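Local coordinates for protein putative glutathione S-transferase (Sinorhizobium meliloti, PDB 4MDC) that probably transfers glutathione to electrophilic substrates as a homodimeric glutathione S-transferase, at residues 121-126 and 167-172. Sequence-based numbering, arbitrary orientation.
Sequences TEWFLQ and IRQHMK
Trp123 and His170 make a buried side-chain bridge between two helices of the all-helical C-terminal domain of the glutathione S-transferase fold: the long helix 111-145 and helix 167-180. The backbones stay well apart, and the broad indole and the smaller imidazole span the interval between the helices, which short aliphatic side chains would not bridge with a polar contact. The indole of Trp123 is carried out from its helix with CG anti to the backbone N (chi1 -177°), and its pyrrole side arrives at the edge of the imidazole, close to that ring's plane. There NE1 of Trp123 gives a weak hydrogen bond to ND1 of His170, 3.1 Å long but bent to 129° at the hydrogen. The five-membered ring of Trp123 and the His170 ring form an oblique pair, planes at 59° and centroids 5.0 Å apart.

The other nitrogen of the imidazole, NE2 of His170, is hydrogen-bonded to OD2 of Asp131, further along helix 111-145; histidine fits here because its two ring nitrogens can serve two polar partners of that helix. The carboxylate would probably favour a proton on NE2, leaving ND1 to accept from the indole. Trp123 also meets Tyr173 and has a cation-pi contact with Lys127, while Ala69 of the second subunit packs against it. A leucine in place of Trp123 would probably leave ND1 of His170 without its indole donor and open a gap between the two helices.

On the helix 111-145 side, Phe124, next in the chain, turns one ring face to the indole, with CD1 of Trp123 over its centre, 3.6 Å above the plane. At the more exposed margin the amide nitrogen NE2 of Gln169 comes obliquely to within 4.3 Å of CZ2 of Trp123, a loose van der Waals approach.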
# COMPACT_ATOMS: atom_id res chain seq x y z
N THR B 121 -7.81 3.08 -6.13
CA THR B 121 -7.31 1.71 -5.97
C THR B 121 -6.80 1.47 -4.54
O THR B 121 -7.15 0.48 -3.90
CB THR B 121 -6.20 1.40 -7.01
OG1 THR B 121 -6.71 1.66 -8.32
CG2 THR B 121 -5.72 0.03 -6.92
N GLU B 122 -6.04 2.44 -4.00
CA GLU B 122 -5.52 2.35 -2.64
C GLU B 122 -6.63 2.45 -1.60
O GLU B 122 -6.58 1.73 -0.57
CB GLU B 122 -4.44 3.42 -2.40
CG GLU B 122 -3.16 3.06 -3.19
CD GLU B 122 -1.98 4.07 -3.00
OE1 GLU B 122 -2.12 5.02 -2.17
OE2 GLU B 122 -0.89 3.77 -3.58
N TRP B 123 -7.65 3.25 -1.87
CA TRP B 123 -8.77 3.40 -0.95
C TRP B 123 -9.40 2.01 -0.72
O TRP B 123 -9.58 1.56 0.41
CB TRP B 123 -9.82 4.39 -1.47
CG TRP B 123 -10.94 4.58 -0.49
CD1 TRP B 123 -12.02 3.74 -0.31
CD2 TRP B 123 -11.05 5.56 0.55
NE1 TRP B 123 -12.79 4.18 0.70
CE2 TRP B 123 -12.26 5.33 1.22
CE3 TRP B 123 -10.31 6.71 0.89
CZ2 TRP B 123 -12.71 6.10 2.32
CZ3 TRP B 123 -10.78 7.49 1.97
CH2 TRP B 123 -11.95 7.18 2.67
N PHE B 124 -9.75 1.39 -1.81
CA PHE B 124 -10.49 0.10 -1.72
C PHE B 124 -9.59 -1.07 -1.35
O PHE B 124 -10.03 -1.97 -0.58
CB PHE B 124 -11.34 -0.11 -2.96
CG PHE B 124 -12.48 0.83 -3.03
CD1 PHE B 124 -13.63 0.62 -2.25
CD2 PHE B 124 -12.37 2.00 -3.75
CE1 PHE B 124 -14.63 1.57 -2.22
CE2 PHE B 124 -13.39 2.90 -3.78
CZ PHE B 124 -14.52 2.71 -3.03
N LEU B 125 -8.35 -1.10 -1.81
CA LEU B 125 -7.49 -2.25 -1.54
C LEU B 125 -6.54 -2.14 -0.35
O LEU B 125 -6.01 -3.17 0.12
CB LEU B 125 -6.66 -2.59 -2.79
CG LEU B 125 -7.54 -2.98 -3.99
CD1 LEU B 125 -6.65 -3.30 -5.15
CD2 LEU B 125 -8.54 -4.13 -3.75
N GLN B 126 -6.43 -0.94 0.20
CA GLN B 126 -5.69 -0.75 1.41
C GLN B 126 -6.55 -0.24 2.56
O GLN B 126 -6.52 -0.83 3.63
CB GLN B 126 -4.50 0.23 1.19
CG GLN B 126 -3.57 -0.30 0.13
CD GLN B 126 -2.39 0.66 -0.14
OE1 GLN B 126 -2.16 1.67 0.55
NE2 GLN B 126 -1.63 0.32 -1.16
N ILE B 167 -18.26 -0.65 7.62
CA ILE B 167 -18.74 -0.87 6.28
C ILE B 167 -19.49 0.32 5.76
O ILE B 167 -19.28 0.73 4.61
CB ILE B 167 -19.61 -2.12 6.19
CG1 ILE B 167 -18.75 -3.34 6.33
CG2 ILE B 167 -20.36 -2.20 4.85
CD1 ILE B 167 -19.55 -4.61 6.52
N ARG B 168 -20.35 0.90 6.57
CA ARG B 168 -21.23 1.92 6.05
C ARG B 168 -20.46 3.15 5.49
O ARG B 168 -20.81 3.67 4.44
CB ARG B 168 -22.23 2.37 7.07
CG ARG B 168 -23.27 3.28 6.41
CD ARG B 168 -24.37 3.61 7.38
NE ARG B 168 -25.62 3.99 6.72
CZ ARG B 168 -26.25 5.15 6.92
NH1 ARG B 168 -25.71 6.08 7.71
NH2 ARG B 168 -27.42 5.39 6.31
N GLN B 169 -19.43 3.56 6.20
CA GLN B 169 -18.65 4.70 5.73
C GLN B 169 -18.09 4.47 4.31
O GLN B 169 -18.13 5.36 3.48
CB GLN B 169 -17.50 4.94 6.72
CG GLN B 169 -16.45 5.91 6.21
CD GLN B 169 -15.05 5.82 6.87
OE1 GLN B 169 -14.81 5.08 7.83
NE2 GLN B 169 -14.11 6.61 6.32
N HIS B 170 -17.57 3.27 4.08
CA HIS B 170 -17.07 2.85 2.79
C HIS B 170 -18.11 2.75 1.69
O HIS B 170 -17.90 3.26 0.62
CB HIS B 170 -16.27 1.54 2.94
CG HIS B 170 -14.97 1.79 3.62
ND1 HIS B 170 -13.96 2.45 2.98
CD2 HIS B 170 -14.57 1.62 4.91
CE1 HIS B 170 -12.95 2.58 3.80
NE2 HIS B 170 -13.29 2.09 4.97
N MSE B 171 -19.27 2.18 2.00
CA MSE B 171 -20.39 2.13 1.08
C MSE B 171 -20.90 3.52 0.76
O MSE B 171 -21.30 3.79 -0.37
CB MSE B 171 -21.53 1.26 1.64
CG MSE B 171 -21.09 -0.18 1.82
SE MSE B 171 -20.37 -1.08 0.21
CE MSE B 171 -22.03 -0.75 -0.90
N LYS B 172 -20.95 4.41 1.75
CA LYS B 172 -21.41 5.76 1.54
C LYS B 172 -20.42 6.57 0.66
O LYS B 172 -20.84 7.37 -0.17
CB LYS B 172 -21.69 6.47 2.84
CG LYS B 172 -22.98 5.95 3.49
CD LYS B 172 -24.18 6.64 2.84
CE LYS B 172 -25.48 5.97 3.21
NZ LYS B 172 -26.64 6.64 2.56